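Local coordinates for uncharacterized protein ScGH5_18 (Streptomyces cattleya, PDB 7LR8) that probably hydrolyses the beta-1,4 bond of the Man-GlcNAc disaccharide from the N-glycan core, as a family 5 glycoside hydrolase of subfamily 18, at residues T240-H245 against A282-A287. The protein carries 1 engineered substitution. Residues are numbered along the deposited sequence; the frame is centred on the assembly and turned at random.
Sequences TATAQH and AEFATA
Two neighbouring outer helices of the glycoside hydrolase (beta/alpha)8 barrel, 240-253 and 281-293, meet here through small side chains and one phenylalanine. The F284 ring lies against T242. F284 CG stands anti to the backbone N (chi1 165°), which places the ring there. F284 CE1 lies 3.7 Å from T242 CG2. The T242 O atom is 3.5 Å from the same F284 CE1. This carbonyl oxygen sits at the ring edge, near the ring plane. The T242 and F284 side chains cross at about a right angle. With T242 OG1 beside the backbone N (chi1 -69°), the CG2 methyl falls anti to that N and meets the ring. T242 OG1 is hydrogen-bonded with G236 O and S239 OG. The second touch is between two methyls: A243 CB lies 4.1 Å from A287 CB. The nearest CA atoms across the two segments are those of A243 and A287, 5.9 Å apart. No hydrogen bond links the two segments, and the contact is small, about 166 Å² in all. F284 also packs on A271 and V276, in the loop after strand 264-269. T242 rests on helix 231-235, while A285 and T286 of the other segment lean on helix 334-349. In the barrel sheet, strand 264-269 comes between helices 240-253 and 281-293 in sequence and pairs with strands 221-225 and 298-304.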
loop_
_atom_site.group_PDB
_atom_site.type_symbol
_atom_site.label_atom_id
_atom_site.label_comp_id
_atom_site.label_asym_id
_atom_site.label_seq_id
_atom_site.Cartn_x
_atom_site.Cartn_y
_atom_site.Cartn_z
ATOM N N THR B 240 6.055 -5.088 40.093
ATOM C CA THR B 240 6.733 -3.798 40.095
ATOM C C THR B 240 7.305 -3.479 38.718
ATOM O O THR B 240 7.207 -2.338 38.247
ATOM C CB THR B 240 7.835 -3.797 41.158
ATOM O OG1 THR B 240 7.269 -4.100 42.442
ATOM C CG2 THR B 240 8.524 -2.443 41.224
ATOM N N ALA B 241 7.883 -4.483 38.042
ATOM C CA ALA B 241 8.489 -4.245 36.732
ATOM C C ALA B 241 7.458 -3.778 35.716
ATOM O O ALA B 241 7.747 -2.917 34.876
ATOM C CB ALA B 241 9.185 -5.512 36.218
ATOM N N THR B 242 6.249 -4.338 35.764
ATOM C CA THR B 242 5.237 -3.923 34.802
ATOM C C THR B 242 4.786 -2.490 35.069
ATOM O O THR B 242 4.607 -1.709 34.128
ATOM C CB THR B 242 4.065 -4.901 34.835
ATOM O OG1 THR B 242 4.499 -6.161 34.302
ATOM C CG2 THR B 242 2.904 -4.393 34.002
ATOM N N ALA B 243 4.654 -2.112 36.344
ATOM C CA ALA B 243 4.203 -0.760 36.688
ATOM C C ALA B 243 5.283 0.285 36.445
ATOM O O ALA B 243 4.969 1.460 36.220
ATOM C CB ALA B 243 3.759 -0.702 38.148
ATOM N N GLN B 244 6.548 -0.104 36.532
ATOM C CA GLN B 244 7.651 0.836 36.445
ATOM C C GLN B 244 8.313 0.831 35.075
ATOM O O GLN B 244 9.324 1.514 34.881
ATOM C CB GLN B 244 8.682 0.512 37.535
ATOM C CG GLN B 244 8.193 0.756 38.979
ATOM C CD GLN B 244 8.310 2.215 39.380
ATOM O OE1 GLN B 244 9.035 2.987 38.750
ATOM N NE2 GLN B 244 7.611 2.592 40.439
ATOM N N HIS B 245 7.774 0.076 34.117
ATOM C CA HIS B 245 8.479 -0.077 32.853
ATOM C C HIS B 245 8.655 1.263 32.145
ATOM O O HIS B 245 9.718 1.537 31.575
ATOM C CB HIS B 245 7.751 -1.082 31.957
ATOM C CG HIS B 245 8.460 -1.338 30.663
ATOM N ND1 HIS B 245 8.289 -0.544 29.544
ATOM C CD2 HIS B 245 9.391 -2.264 30.331
ATOM C CE1 HIS B 245 9.064 -0.991 28.572
ATOM N NE2 HIS B 245 9.751 -2.024 29.026
ATOM N N ALA B 282 -7.244 0.649 34.789
ATOM C CA ALA B 282 -7.262 1.908 35.532
ATOM C C ALA B 282 -6.169 1.935 36.593
ATOM O O ALA B 282 -5.420 2.918 36.706
ATOM C CB ALA B 282 -8.637 2.132 36.175
ATOM N N GLU B 283 -6.075 0.869 37.394
ATOM C CA GLU B 283 -5.020 0.785 38.401
ATOM C C GLU B 283 -3.642 0.843 37.761
ATOM O O GLU B 283 -2.721 1.470 38.302
ATOM C CB GLU B 283 -5.149 -0.504 39.206
ATOM C CG GLU B 283 -6.143 -0.459 40.323
ATOM C CD GLU B 283 -6.239 -1.795 41.012
ATOM O OE1 GLU B 283 -5.267 -2.182 41.692
ATOM O OE2 GLU B 283 -7.273 -2.470 40.841
ATOM N N PHE B 284 -3.481 0.182 36.616
ATOM C CA PHE B 284 -2.182 0.156 35.958
ATOM C C PHE B 284 -1.804 1.537 35.450
ATOM O O PHE B 284 -0.639 1.942 35.544
ATOM C CB PHE B 284 -2.200 -0.858 34.810
ATOM C CG PHE B 284 -1.052 -0.716 33.855
ATOM C CD1 PHE B 284 0.172 -1.315 34.121
ATOM C CD2 PHE B 284 -1.189 0.022 32.690
ATOM C CE1 PHE B 284 1.237 -1.170 33.229
ATOM C CE2 PHE B 284 -0.132 0.165 31.807
ATOM C CZ PHE B 284 1.080 -0.437 32.083
ATOM N N ALA B 285 -2.775 2.265 34.893
ATOM C CA ALA B 285 -2.495 3.597 34.365
ATOM C C ALA B 285 -2.057 4.534 35.483
ATOM O O ALA B 285 -1.075 5.271 35.338
ATOM C CB ALA B 285 -3.728 4.147 33.644
ATOM N N THR B 286 -2.773 4.501 36.617
ATOM C CA THR B 286 -2.416 5.318 37.775
ATOM C C THR B 286 -1.009 4.990 38.258
ATOM O O THR B 286 -0.178 5.886 38.448
ATOM C CB THR B 286 -3.436 5.103 38.900
ATOM O OG1 THR B 286 -4.724 5.553 38.465
ATOM C CG2 THR B 286 -3.040 5.865 40.186
ATOM N N ALA B 287 -0.711 3.697 38.419
ATOM C CA ALA B 287 0.605 3.299 38.909
ATOM C C ALA B 287 1.695 3.729 37.947
ATOM O O ALA B 287 2.747 4.230 38.368
ATOM C CB ALA B 287 0.657 1.787 39.118
#